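Local coordinates for UV damage endonuclease (Sulfolobus acidocaldarius, PDB 3TC3), which probably nicks DNA beside ultraviolet lesions as a metal-dependent endonuclease, starting their excision repair, at residues E73-R78 with N114-S119; R191-N196 with P216-N221; K245-I250 with E282-L287. All coordinates share one frame; numbering follows the deposited sequence.

Contact 1 (E73-R78 with N114-S119); sequences EILFFR and NSIRIS
F76 and R117 sit side by side on two neighbouring parallel strands, their side chains pointing the same way. From CB the F76 ring is carried toward the neighbouring strand, CG being anti to the backbone N (chi1 -175°). F76 CD1 does most of the touching: it brings the ring edge, in plane, to within 3.3 Å of R117 O and also meets R117 CB at 3.7 Å. One atom further on, F76 CE1 has R117 CG at 4.0 Å and the hydroxyl OG of S119 at 3.9 Å. At the tip, F76 CZ comes no nearer than 4.2 Å, again to S119 OG. The R117 chain then bends at chi2, and its guanidinium leaves the ring for a salt bridge with D284.

Beneath these side chains the backbone pairs as a parallel ladder. R117 N donates to L75 O over 2.8 Å, F77 N to R117 O, and S119 N to F77 O. Further along the same face R78 packs its CB and CG on S119 OG, while its guanidinium makes salt bridges to E288 and D251 of the manganese site.

F77, on the other face, packs on L62 and N69 of helix 48-71, its ring meeting Y26 edge to face. Within the barrel sheet, strand 76-78 runs between strands 22-27 and 117-120, and F76 reaches across to D284 and M286 of strand 283-287.

Contact 2 (R191-N196 with P216-N221); sequences RLVIEN and PVIFDN. With MN (manganese (II) ion), chain C.
E195 and D220 share one manganese ion, each giving it a single carboxylate oxygen: E195 OE2 lies 2.2 Å from the metal and D220 OD2 1.9 Å. The planes of the two carboxylates are nearly parallel, 3° apart. E195 OE2 and D220 OD2 lie 3.0 Å from each other because both bind the ion; this is not a hydrogen bond. A water on the metal also lies 2.8 Å from E195 OE1, placed to donate to it, though other acceptors compete for its protons. E195 reaches the ion with an extended chain, CG anti to the backbone N (chi1 177°). The other D220 oxygen, OD1, accepts from H223 N and so caps the following helix, which fixes the rotation of the carboxylate.

In the second shell N196 grips the backbone of D220 with both ends of its amide. N196 OD1 receives D220 N on a lone pair in the carbonyl plane at 3.0 Å, and N196 ND2 donates to D220 O at 3.3 Å, nearly straight at 169°. This pair of bonds ties the end of strand 192-195 to D220, the N-cap of helix 221-226, and is consistent with a second-shell role in positioning that ligand.

Further out the strands pair in parallel, with I194 N bonded to P216 O and I218 N to I194 O. On the same face as E195, V193 CG2 presses tightly on I218 CD1 at 3.4 Å; W244 packs on both residues.

The two strands and helix 203-213 make a beta-alpha-beta unit of the TIM barrel. E288 also binds the ion, and D251 belongs to the same metal site, set, as is usual for this fold, at the C-terminal ends of the strands.

Contact 3 (K245-I250 with E282-L287); sequences KDRPMI and EVDIML
R247 reaches across to E282 and D284 at the start of a parallel strand pair, part of the beta-alpha-beta unit that runs through helix 270-279 in the TIM barrel. Three backbone bonds join the strands: D284 N donates to P248 O and I250 N to D284 O, each at 2.9 Å, and M286 N donates to I250 O at 2.8 Å in a bond that is practically straight.

Apolar contacts gather on the I250 side, where helix 270-279 covers the sheet. I250 CG1 lies alongside I285 CG1, the two side chains pointing the same way, and I250 CD1 meets V283 CG2 at 3.9 Å.

R247, E282 and D284 form a salt-bridge network centred on R247, whose chain bends at chi3 (-76°) to present NE and NH1 to different carboxylates. D284 is shared further, its OD2 making a salt bridge with R23 besides that to a second arginine, so the negative charge of this buried group is probably well compensated. The two grips of R247 differ in approach: R247 NE meets E282 OE2 from above the carboxylate plane at 3.2 Å, whereas R247 NH1 reaches D284 OD1 on its syn side at 2.9 Å.

In the fold
Followed from the N terminus, contact 1 is the first of the three, closing a loop that brings strand 117-120 beside strand 76-78 after an excursion through helices 96-99 and 101-113. Contact 2 then closes a shorter loop through helix 203-213, and contact 3 the loop through helix 270-279. The three follow in series, neither nesting nor crossing. All belong to one closed eight-stranded barrel, and strands 217-220 and 249-252 are neighbours, so contacts 2 and 3 pack directly through F219 against I250 and I218 against M249. Contacts 1 and 3 meet across the barrel interior, where R117 NH1 lies 2.8 Å from R247 O. The centres of contacts 1 and 2 are about 17 Å apart.

Contact 1 (E73-R78 with N114-S119)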
ATOM      1  N   GLU A  73     -14.196  13.614  -0.031  1.00 15.97           N
ATOM      2  CA  GLU A  73     -13.381  13.869   1.178  1.00 16.31           C
ATOM      3  C   GLU A  73     -12.499  12.644   1.546  1.00 15.03           C
ATOM      4  O   GLU A  73     -12.265  12.373   2.728  1.00 15.76           O
ATOM      5  CB  GLU A  73     -14.237  14.366   2.361  1.00 17.61           C
ATOM      6  CG  GLU A  73     -15.148  15.581   1.890  1.00 19.37           C
ATOM      7  CD  GLU A  73     -16.005  16.043   3.053  1.00 22.03           C
ATOM      8  OE1 GLU A  73     -15.473  16.774   3.896  1.00 25.07           O
ATOM      9  OE2 GLU A  73     -17.169  15.637   3.121  1.00 24.51           O
ATOM     10  N   ILE A  74     -12.045  11.964   0.515  1.00 14.42           N
ATOM     11  CA  ILE A  74     -11.182  10.752   0.649  1.00 13.24           C
ATOM     12  C   ILE A  74      -9.789  11.139   0.103  1.00 13.82           C
ATOM     13  O   ILE A  74      -9.612  11.331  -1.100  1.00 13.66           O
ATOM     14  CB  ILE A  74     -11.777   9.605  -0.177  1.00 13.00           C
ATOM     15  CG1 ILE A  74     -13.079   9.139   0.521  1.00 13.87           C
ATOM     16  CG2 ILE A  74     -10.820   8.394  -0.156  1.00 12.83           C
ATOM     17  CD1 ILE A  74     -13.953   8.314  -0.409  1.00 13.64           C
ATOM     18  N   LEU A  75      -8.842  11.410   1.000  1.00 13.74           N
ATOM     19  CA  LEU A  75      -7.579  12.102   0.628  1.00 14.13           C
ATOM     20  C   LEU A  75      -6.363  11.169   0.690  1.00 13.17           C
ATOM     21  O   LEU A  75      -5.234  11.605   0.587  1.00 14.72           O
ATOM     22  CB  LEU A  75      -7.333  13.353   1.481  1.00 16.59           C
ATOM     23  CG  LEU A  75      -8.344  14.520   1.324  1.00 18.48           C
ATOM     24  CD1 LEU A  75      -7.826  15.706   2.013  1.00 23.03           C
ATOM     25  CD2 LEU A  75      -8.687  14.743  -0.060  1.00 20.46           C
ATOM     26  N   PHE A  76      -6.636   9.857   0.744  1.00 12.87           N
ATOM     27  CA  PHE A  76      -5.535   8.829   0.732  1.00 10.99           C
ATOM     28  C   PHE A  76      -6.005   7.774  -0.316  1.00 10.24           C
ATOM     29  O   PHE A  76      -7.196   7.469  -0.465  1.00 11.15           O
ATOM     30  CB  PHE A  76      -5.481   8.255   2.209  1.00 10.52           C
ATOM     31  CG  PHE A  76      -4.357   7.254   2.507  1.00 10.60           C
ATOM     32  CD1 PHE A  76      -3.203   7.096   1.672  1.00  9.93           C
ATOM     33  CD2 PHE A  76      -4.462   6.547   3.739  1.00  9.72           C
ATOM     34  CE1 PHE A  76      -2.198   6.187   2.096  1.00  9.59           C
ATOM     35  CE2 PHE A  76      -3.486   5.613   4.158  1.00 10.12           C
ATOM     36  CZ  PHE A  76      -2.305   5.451   3.311  1.00  9.22           C
ATOM     37  N   PHE A  77      -5.046   7.208  -1.058  1.00  9.69           N
ATOM     38  CA  PHE A  77      -5.390   6.159  -2.036  1.00  9.99           C
ATOM     39  C   PHE A  77      -4.220   5.227  -2.210  1.00  9.91           C
ATOM     40  O   PHE A  77      -3.070   5.660  -2.177  1.00 10.03           O
ATOM     41  CB  PHE A  77      -5.743   6.806  -3.398  1.00 11.40           C
ATOM     42  CG  PHE A  77      -6.414   5.835  -4.322  1.00 11.54           C
ATOM     43  CD1 PHE A  77      -7.719   5.332  -4.028  1.00 11.32           C
ATOM     44  CD2 PHE A  77      -5.752   5.374  -5.523  1.00 11.60           C
ATOM     45  CE1 PHE A  77      -8.259   4.324  -4.886  1.00 12.46           C
ATOM     46  CE2 PHE A  77      -6.360   4.418  -6.374  1.00 12.07           C
ATOM     47  CZ  PHE A  77      -7.669   3.912  -6.055  1.00 12.58           C
ATOM     48  N   ARG A  78      -4.534   3.960  -2.432  1.00  9.42           N
ATOM     49  CA  ARG A  78      -3.511   2.922  -2.741  1.00  9.51           C
ATOM     50  C   ARG A  78      -3.602   2.626  -4.226  1.00  9.27           C
ATOM     51  O   ARG A  78      -4.554   2.015  -4.687  1.00 10.32           O
ATOM     52  CB  ARG A  78      -3.563   1.637  -1.869  1.00  9.98           C
ATOM     53  CG  ARG A  78      -2.289   0.732  -2.206  1.00 11.38           C
ATOM     54  CD  ARG A  78      -2.421  -0.648  -1.433  1.00 14.10           C
ATOM     55  NE  ARG A  78      -2.395  -0.428   0.043  1.00 17.02           N
ATOM     56  CZ  ARG A  78      -2.876  -1.383   0.857  1.00 13.17           C
ATOM     57  NH1 ARG A  78      -3.334  -2.525   0.366  1.00 16.94           N
ATOM     58  NH2 ARG A  78      -2.855  -1.211   2.120  1.00 16.15           N
ATOM     59  N   ASN A 114      -3.794  18.748  -4.383  1.00 24.32           N
ATOM     60  CA  ASN A 114      -4.926  18.494  -3.525  1.00 24.32           C
ATOM     61  C   ASN A 114      -4.578  17.698  -2.243  1.00 22.95           C
ATOM     62  O   ASN A 114      -5.443  17.257  -1.574  1.00 23.36           O
ATOM     63  CB  ASN A 114      -6.013  17.826  -4.345  1.00 22.87           C
ATOM     64  CG  ASN A 114      -6.545  18.775  -5.418  1.00 24.43           C
ATOM     65  OD1 ASN A 114      -7.265  19.727  -5.090  1.00 27.20           O
ATOM     66  ND2 ASN A 114      -6.140  18.588  -6.640  1.00 25.44           N
ATOM     67  N   SER A 115      -3.279  17.647  -1.931  1.00 25.05           N
ATOM     68  CA  SER A 115      -2.760  17.015  -0.697  1.00 25.02           C
ATOM     69  C   SER A 115      -3.266  15.565  -0.594  1.00 23.34           C
ATOM     70  O   SER A 115      -3.686  15.141   0.480  1.00 25.24           O
ATOM     71  CB  SER A 115      -3.231  17.807   0.518  1.00 29.92           C
ATOM     72  OG  SER A 115      -2.596  19.061   0.488  1.00 36.15           O
ATOM     73  N   ILE A 116      -3.193  14.834  -1.691  1.00 21.29           N
ATOM     74  CA  ILE A 116      -3.642  13.441  -1.616  1.00 18.55           C
ATOM     75  C   ILE A 116      -2.420  12.580  -1.245  1.00 16.99           C
ATOM     76  O   ILE A 116      -1.304  12.760  -1.778  1.00 18.29           O
ATOM     77  CB  ILE A 116      -4.317  12.984  -2.891  1.00 18.34           C
ATOM     78  CG1 ILE A 116      -5.613  13.805  -3.098  1.00 21.15           C
ATOM     79  CG2 ILE A 116      -4.554  11.471  -2.905  1.00 18.14           C
ATOM     80  CD1 ILE A 116      -6.244  13.585  -4.421  1.00 21.71           C
ATOM     81  N   ARG A 117      -2.590  11.676  -0.312  1.00 15.05           N
ATOM     82  CA  ARG A 117      -1.451  10.800   0.110  1.00 13.22           C
ATOM     83  C   ARG A 117      -1.572   9.524  -0.680  1.00 12.77           C
ATOM     84  O   ARG A 117      -2.675   9.042  -0.878  1.00 12.06           O
ATOM     85  CB  ARG A 117      -1.607  10.483   1.580  1.00 15.36           C
ATOM     86  CG  ARG A 117      -0.486   9.770   2.261  1.00 17.10           C
ATOM     87  CD  ARG A 117       0.341  10.681   3.061  1.00 22.96           C
ATOM     88  NE  ARG A 117       1.568  10.062   3.553  1.00 21.86           N
ATOM     89  CZ  ARG A 117       1.777   9.683   4.814  1.00 20.97           C
ATOM     90  NH1 ARG A 117       0.838   9.728   5.782  1.00 21.73           N
ATOM     91  NH2 ARG A 117       3.044   9.288   5.082  1.00 21.53           N
ATOM     92  N   ILE A 118      -0.426   8.959  -1.049  1.00 11.70           N
ATOM     93  CA  ILE A 118      -0.435   7.755  -1.938  1.00 11.05           C
ATOM     94  C   ILE A 118       0.411   6.608  -1.346  1.00 11.49           C
ATOM     95  O   ILE A 118       1.557   6.812  -0.855  1.00 11.46           O
ATOM     96  CB  ILE A 118       0.168   8.138  -3.332  1.00 12.08           C
ATOM     97  CG1 ILE A 118      -0.799   9.092  -4.096  1.00 13.22           C
ATOM     98  CG2 ILE A 118       0.418   6.923  -4.202  1.00 12.91           C
ATOM     99  CD1 ILE A 118      -2.221   8.522  -4.319  1.00 14.96           C
ATOM    100  N   SER A 119      -0.108   5.406  -1.433  1.00 10.83           N
ATOM    101  CA  SER A 119       0.688   4.231  -1.128  1.00 10.65           C
ATOM    102  C   SER A 119       0.501   3.220  -2.287  1.00 10.81           C
ATOM    103  O   SER A 119      -0.357   3.422  -3.189  1.00 10.41           O
ATOM    104  CB  SER A 119       0.290   3.573   0.180  1.00 11.25           C
ATOM    105  OG  SER A 119      -1.040   3.089   0.082  1.00 12.51           O
TER

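Contact 2 (R191-N196 with P216-N221)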
ATOM      1  N   ARG A 191      11.343   5.143  -0.310  1.00 13.79           N
ATOM      2  CA  ARG A 191       9.888   5.053  -0.354  1.00 12.36           C
ATOM      3  C   ARG A 191       9.429   3.828   0.428  1.00 11.88           C
ATOM      4  O   ARG A 191       8.214   3.668   0.711  1.00 11.63           O
ATOM      5  CB  ARG A 191       9.399   4.889  -1.773  1.00 12.59           C
ATOM      6  CG  ARG A 191       9.510   6.166  -2.572  1.00 15.50           C
ATOM      7  CD  ARG A 191       8.861   5.859  -3.860  1.00 16.59           C
ATOM      8  NE  ARG A 191       8.639   7.123  -4.605  1.00 17.25           N
ATOM      9  CZ  ARG A 191       9.332   7.562  -5.619  1.00 18.41           C
ATOM     10  NH1 ARG A 191      10.439   6.947  -6.032  1.00 20.98           N
ATOM     11  NH2 ARG A 191       8.886   8.659  -6.282  1.00 19.63           N
ATOM     12  N   LEU A 192      10.347   2.954   0.846  1.00 11.60           N
ATOM     13  CA  LEU A 192       9.863   1.637   1.329  1.00 10.84           C
ATOM     14  C   LEU A 192       9.364   1.723   2.776  1.00 10.39           C
ATOM     15  O   LEU A 192       9.930   2.445   3.620  1.00 11.84           O
ATOM     16  CB  LEU A 192      11.034   0.634   1.280  1.00 11.49           C
ATOM     17  CG  LEU A 192      10.583  -0.808   1.258  1.00 13.53           C
ATOM     18  CD1 LEU A 192       9.980  -1.183  -0.121  1.00 13.12           C
ATOM     19  CD2 LEU A 192      11.796  -1.761   1.508  1.00 16.07           C
ATOM     20  N   VAL A 193       8.244   1.007   3.018  1.00  9.54           N
ATOM     21  CA  VAL A 193       7.730   0.872   4.367  1.00 10.09           C
ATOM     22  C   VAL A 193       7.348  -0.609   4.580  1.00 10.04           C
ATOM     23  O   VAL A 193       7.151  -1.341   3.601  1.00 10.10           O
ATOM     24  CB  VAL A 193       6.513   1.810   4.684  1.00 10.30           C
ATOM     25  CG1 VAL A 193       6.884   3.267   4.414  1.00 10.92           C
ATOM     26  CG2 VAL A 193       5.307   1.353   3.847  1.00 11.32           C
ATOM     27  N   ILE A 194       7.428  -1.085   5.824  1.00  9.75           N
ATOM     28  CA  ILE A 194       7.146  -2.498   6.053  1.00  9.72           C
ATOM     29  C   ILE A 194       5.916  -2.623   6.955  1.00 10.35           C
ATOM     30  O   ILE A 194       5.695  -1.831   7.821  1.00 12.32           O
ATOM     31  CB  ILE A 194       8.358  -3.253   6.693  1.00 10.69           C
ATOM     32  CG1 ILE A 194       8.796  -2.587   7.962  1.00 11.29           C
ATOM     33  CG2 ILE A 194       9.523  -3.444   5.684  1.00 11.84           C
ATOM     34  CD1 ILE A 194       9.913  -3.432   8.748  1.00 12.37           C
ATOM     35  N   GLU A 195       5.185  -3.704   6.809  1.00 11.85           N
ATOM     36  CA  GLU A 195       3.969  -3.893   7.573  1.00 11.89           C
ATOM     37  C   GLU A 195       4.048  -5.261   8.275  1.00 11.47           C
ATOM     38  O   GLU A 195       4.644  -6.260   7.811  1.00 11.61           O
ATOM     39  CB  GLU A 195       2.854  -3.995   6.522  1.00 14.74           C
ATOM     40  CG  GLU A 195       1.428  -4.275   7.032  1.00 18.64           C
ATOM     41  CD  GLU A 195       0.466  -4.679   5.910  1.00 24.70           C
ATOM     42  OE1 GLU A 195       0.712  -4.392   4.740  1.00 24.18           O
ATOM     43  OE2 GLU A 195      -0.584  -5.267   6.213  1.00 31.48           O
ATOM     44  N   ASN A 196       3.432  -5.307   9.449  1.00 10.62           N
ATOM     45  CA  ASN A 196       3.352  -6.533  10.164  1.00 10.57           C
ATOM     46  C   ASN A 196       2.378  -7.491   9.467  1.00 12.32           C
ATOM     47  O   ASN A 196       1.365  -7.031   8.903  1.00 13.61           O
ATOM     48  CB  ASN A 196       2.965  -6.263  11.639  1.00 11.15           C
ATOM     49  CG  ASN A 196       1.615  -5.538  11.793  1.00 10.80           C
ATOM     50  OD1 ASN A 196       1.478  -4.448  11.250  1.00 12.24           O
ATOM     51  ND2 ASN A 196       0.626  -6.172  12.457  1.00 10.97           N
ATOM     52  N   PRO A 216      10.047   3.136   7.899  1.00 11.17           N
ATOM     53  CA  PRO A 216       8.750   3.233   8.692  1.00 11.31           C
ATOM     54  C   PRO A 216       7.935   1.982   8.655  1.00 10.64           C
ATOM     55  O   PRO A 216       7.979   1.179   7.698  1.00 10.58           O
ATOM     56  CB  PRO A 216       8.027   4.403   8.019  1.00 10.94           C
ATOM     57  CG  PRO A 216       9.145   5.113   7.159  1.00 12.04           C
ATOM     58  CD  PRO A 216      10.025   4.009   6.683  1.00 11.55           C
ATOM     59  N   VAL A 217       7.238   1.741   9.743  1.00 11.04           N
ATOM     60  CA  VAL A 217       6.350   0.627   9.892  1.00 10.28           C
ATOM     61  C   VAL A 217       4.889   1.034   9.737  1.00 10.87           C
ATOM     62  O   VAL A 217       4.413   1.919  10.449  1.00 12.80           O
ATOM     63  CB  VAL A 217       6.573  -0.042  11.273  1.00 10.92           C
ATOM     64  CG1 VAL A 217       5.638  -1.313  11.472  1.00 10.39           C
ATOM     65  CG2 VAL A 217       8.083  -0.420  11.433  1.00 11.74           C
ATOM     66  N   ILE A 218       4.244   0.365   8.808  1.00 11.04           N
ATOM     67  CA  ILE A 218       2.756   0.477   8.728  1.00 11.17           C
ATOM     68  C   ILE A 218       2.141  -0.541   9.670  1.00 11.74           C
ATOM     69  O   ILE A 218       2.364  -1.765   9.514  1.00 13.21           O
ATOM     70  CB  ILE A 218       2.257   0.157   7.291  1.00 12.31           C
ATOM     71  CG1 ILE A 218       2.671   1.249   6.363  1.00 16.06           C
ATOM     72  CG2 ILE A 218       0.655   0.067   7.280  1.00 13.06           C
ATOM     73  CD1 ILE A 218       2.047   1.174   4.958  1.00 18.85           C
ATOM     74  N   PHE A 219       1.328  -0.042  10.597  1.00 11.53           N
ATOM     75  CA  PHE A 219       0.548  -0.924  11.487  1.00 12.13           C
ATOM     76  C   PHE A 219      -0.740  -1.430  10.877  1.00 12.59           C
ATOM     77  O   PHE A 219      -1.521  -0.648  10.404  1.00 12.60           O
ATOM     78  CB  PHE A 219       0.178  -0.063  12.719  1.00 13.59           C
ATOM     79  CG  PHE A 219      -0.620  -0.787  13.758  1.00 13.09           C
ATOM     80  CD1 PHE A 219      -0.019  -1.765  14.593  1.00 14.18           C
ATOM     81  CD2 PHE A 219      -1.996  -0.563  13.871  1.00 13.26           C
ATOM     82  CE1 PHE A 219      -0.758  -2.378  15.552  1.00 13.67           C
ATOM     83  CE2 PHE A 219      -2.739  -1.227  14.832  1.00 14.88           C
ATOM     84  CZ  PHE A 219      -2.110  -2.165  15.687  1.00 14.09           C
ATOM     85  N   ASP A 220      -0.913  -2.718  10.861  1.00 11.42           N
ATOM     86  CA  ASP A 220      -2.131  -3.359  10.382  1.00 12.44           C
ATOM     87  C   ASP A 220      -2.828  -3.906  11.591  1.00 12.70           C
ATOM     88  O   ASP A 220      -2.291  -4.749  12.269  1.00 12.19           O
ATOM     89  CB  ASP A 220      -1.782  -4.432   9.426  1.00 14.81           C
ATOM     90  CG  ASP A 220      -3.022  -5.033   8.875  1.00 18.52           C
ATOM     91  OD1 ASP A 220      -3.841  -5.608   9.571  1.00 18.36           O
ATOM     92  OD2 ASP A 220      -3.179  -4.871   7.605  1.00 21.82           O
ATOM     93  N   ASN A 221      -4.013  -3.340  11.862  1.00 11.60           N
ATOM     94  CA  ASN A 221      -4.673  -3.668  13.143  1.00 12.37           C
ATOM     95  C   ASN A 221      -5.164  -5.145  13.178  1.00 11.87           C
ATOM     96  O   ASN A 221      -5.035  -5.760  14.219  1.00 11.80           O
ATOM     97  CB  ASN A 221      -5.797  -2.727  13.438  1.00 14.23           C
ATOM     98  CG  ASN A 221      -6.943  -2.846  12.504  1.00 12.74           C
ATOM     99  OD1 ASN A 221      -6.786  -2.977  11.267  1.00 13.33           O
ATOM    100  ND2 ASN A 221      -8.158  -2.778  13.088  1.00 14.70           N
TER
HETATM  101 MN    MN C 290      -2.666  -4.679   5.734  1.00 45.06          MN
HETATM  102  O   HOH W   1      -1.791  -4.866   3.518  1.00 26.75           O

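Contact 3 (K245-I250 with E282-L287)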
ATOM      1  N   LYS A 245       8.764   9.954   9.774  1.00 19.99           N
ATOM      2  CA  LYS A 245       9.158  11.366   9.927  1.00 24.99           C
ATOM      3  C   LYS A 245       7.915  12.252   9.747  1.00 29.02           C
ATOM      4  O   LYS A 245       7.796  13.316  10.347  1.00 32.70           O
ATOM      5  CB  LYS A 245      10.308  11.710   8.963  1.00 29.67           C
ATOM      6  CG  LYS A 245      11.651  11.453   9.673  1.00 37.48           C
ATOM      7  CD  LYS A 245      12.851  11.564   8.760  1.00 43.08           C
ATOM      8  CE  LYS A 245      14.061  10.896   9.426  1.00 48.50           C
ATOM      9  NZ  LYS A 245      13.950   9.423   9.155  1.00 50.65           N
ATOM     10  N   ASP A 246       6.959  11.746   8.947  1.00 28.12           N
ATOM     11  CA  ASP A 246       5.702  12.461   8.675  1.00 31.08           C
ATOM     12  C   ASP A 246       4.522  11.716   9.359  1.00 27.92           C
ATOM     13  O   ASP A 246       4.728  10.899  10.250  1.00 26.73           O
ATOM     14  CB  ASP A 246       5.491  12.644   7.144  1.00 34.71           C
ATOM     15  CG  ASP A 246       5.753  11.371   6.341  1.00 39.08           C
ATOM     16  OD1 ASP A 246       5.995  10.311   6.947  1.00 36.64           O
ATOM     17  OD2 ASP A 246       5.737  11.402   5.084  1.00 49.27           O
ATOM     18  N   ARG A 247       3.281  11.989   8.967  1.00 24.46           N
ATOM     19  CA  ARG A 247       2.205  11.317   9.581  1.00 22.26           C
ATOM     20  C   ARG A 247       2.230   9.791   9.225  1.00 18.14           C
ATOM     21  O   ARG A 247       2.360   9.404   8.071  1.00 17.89           O
ATOM     22  CB  ARG A 247       0.918  11.942   9.071  1.00 24.42           C
ATOM     23  CG  ARG A 247      -0.274  11.433   9.756  1.00 27.25           C
ATOM     24  CD  ARG A 247      -1.508  11.937   9.089  1.00 27.97           C
ATOM     25  NE  ARG A 247      -1.738  13.320   9.420  1.00 30.73           N
ATOM     26  CZ  ARG A 247      -2.784  14.001   9.003  1.00 28.66           C
ATOM     27  NH1 ARG A 247      -3.710  13.438   8.225  1.00 27.94           N
ATOM     28  NH2 ARG A 247      -2.905  15.244   9.385  1.00 31.47           N
ATOM     29  N   PRO A 248       2.016   8.934  10.216  1.00 15.16           N
ATOM     30  CA  PRO A 248       1.955   7.484   9.880  1.00 14.78           C
ATOM     31  C   PRO A 248       0.823   7.081   9.024  1.00 14.04           C
ATOM     32  O   PRO A 248      -0.250   7.736   9.019  1.00 13.49           O
ATOM     33  CB  PRO A 248       1.842   6.800  11.196  1.00 15.74           C
ATOM     34  CG  PRO A 248       2.048   7.825  12.223  1.00 17.72           C
ATOM     35  CD  PRO A 248       1.839   9.188  11.655  1.00 17.75           C
ATOM     36  N   MET A 249       1.018   5.988   8.277  1.00 14.09           N
ATOM     37  CA  MET A 249      -0.083   5.287   7.644  1.00 14.29           C
ATOM     38  C   MET A 249      -0.414   4.114   8.425  1.00 14.25           C
ATOM     39  O   MET A 249       0.489   3.425   8.913  1.00 16.28           O
ATOM     40  CB  MET A 249       0.318   4.837   6.279  1.00 13.64           C
ATOM     41  CG  MET A 249       0.735   5.937   5.308  1.00 14.45           C
ATOM     42  SD  MET A 249       1.349   5.252   3.714  1.00 15.93           S
ATOM     43  CE  MET A 249       1.649   6.713   2.820  1.00 16.04           C
ATOM     44  N   ILE A 250      -1.712   3.789   8.564  1.00 12.82           N
ATOM     45  CA  ILE A 250      -2.126   2.528   9.151  1.00 12.79           C
ATOM     46  C   ILE A 250      -3.054   1.796   8.192  1.00 11.84           C
ATOM     47  O   ILE A 250      -3.776   2.424   7.384  1.00 11.91           O
ATOM     48  CB  ILE A 250      -2.774   2.623  10.522  1.00 15.79           C
ATOM     49  CG1 ILE A 250      -4.016   3.398  10.521  1.00 19.74           C
ATOM     50  CG2 ILE A 250      -1.820   3.375  11.527  1.00 18.08           C
ATOM     51  CD1 ILE A 250      -4.585   3.593  11.968  1.00 24.52           C
ATOM     52  N   GLU A 282      -4.218  11.671  14.122  1.00 20.82           N
ATOM     53  CA  GLU A 282      -3.013  12.093  13.436  1.00 22.67           C
ATOM     54  C   GLU A 282      -2.373  10.903  12.693  1.00 21.10           C
ATOM     55  O   GLU A 282      -1.190  10.582  12.880  1.00 20.96           O
ATOM     56  CB  GLU A 282      -2.019  12.771  14.447  1.00 26.42           C
ATOM     57  CG  GLU A 282      -0.692  13.109  13.849  1.00 35.29           C
ATOM     58  CD  GLU A 282      -0.624  14.497  13.220  1.00 42.11           C
ATOM     59  OE1 GLU A 282      -0.860  15.511  13.935  1.00 47.50           O
ATOM     60  OE2 GLU A 282      -0.267  14.567  12.005  1.00 44.77           O
ATOM     61  N   VAL A 283      -3.200  10.222  11.896  1.00 18.50           N
ATOM     62  CA  VAL A 283      -2.774   9.016  11.125  1.00 17.98           C
ATOM     63  C   VAL A 283      -3.618   8.960   9.884  1.00 15.72           C
ATOM     64  O   VAL A 283      -4.780   9.444   9.871  1.00 19.06           O
ATOM     65  CB  VAL A 283      -2.964   7.691  11.850  1.00 20.11           C
ATOM     66  CG1 VAL A 283      -2.148   7.512  13.086  1.00 22.57           C
ATOM     67  CG2 VAL A 283      -4.465   7.442  12.230  1.00 20.22           C
ATOM     68  N   ASP A 284      -3.063   8.494   8.768  1.00 15.24           N
ATOM     69  CA  ASP A 284      -3.842   8.243   7.523  1.00 14.02           C
ATOM     70  C   ASP A 284      -4.239   6.777   7.470  1.00 13.23           C
ATOM     71  O   ASP A 284      -3.393   5.958   7.679  1.00 12.09           O
ATOM     72  CB  ASP A 284      -2.972   8.663   6.351  1.00 15.21           C
ATOM     73  CG  ASP A 284      -2.805  10.209   6.313  1.00 18.20           C
ATOM     74  OD1 ASP A 284      -3.685  10.906   6.878  1.00 19.78           O
ATOM     75  OD2 ASP A 284      -1.814  10.587   5.708  1.00 22.42           O
ATOM     76  N   ILE A 285      -5.529   6.529   7.331  1.00 12.48           N
ATOM     77  CA  ILE A 285      -6.108   5.189   7.505  1.00 12.08           C
ATOM     78  C   ILE A 285      -6.488   4.579   6.134  1.00 11.36           C
ATOM     79  O   ILE A 285      -7.356   5.128   5.429  1.00 11.29           O
ATOM     80  CB  ILE A 285      -7.353   5.233   8.354  1.00 14.63           C
ATOM     81  CG1 ILE A 285      -7.064   5.743   9.746  1.00 17.15           C
ATOM     82  CG2 ILE A 285      -7.959   3.824   8.532  1.00 15.34           C
ATOM     83  CD1 ILE A 285      -8.420   6.049  10.562  1.00 19.50           C
ATOM     84  N   MET A 286      -5.836   3.467   5.773  1.00 10.46           N
ATOM     85  CA  MET A 286      -6.189   2.784   4.509  1.00  9.67           C
ATOM     86  C   MET A 286      -7.121   1.650   4.786  1.00 10.04           C
ATOM     87  O   MET A 286      -6.786   0.727   5.593  1.00 10.59           O
ATOM     88  CB  MET A 286      -4.910   2.175   3.918  1.00 10.48           C
ATOM     89  CG  MET A 286      -5.155   1.461   2.532  1.00  8.89           C
ATOM     90  SD  MET A 286      -5.957   2.487   1.280  1.00 10.68           S
ATOM     91  CE  MET A 286      -4.744   3.809   1.143  1.00 10.50           C
ATOM     92  N   LEU A 287      -8.349   1.702   4.287  1.00 10.13           N
ATOM     93  CA  LEU A 287      -9.320   0.606   4.514  1.00 10.19           C
ATOM     94  C   LEU A 287      -9.146  -0.582   3.660  1.00 10.78           C
ATOM     95  O   LEU A 287      -9.127  -0.448   2.416  1.00 14.40           O
ATOM     96  CB  LEU A 287     -10.771   1.121   4.323  1.00 11.98           C
ATOM     97  CG  LEU A 287     -11.037   2.393   5.099  1.00 11.09           C
ATOM     98  CD1 LEU A 287     -12.457   2.920   4.721  1.00 13.73           C
ATOM     99  CD2 LEU A 287     -11.018   2.144   6.654  1.00 13.31           C
TER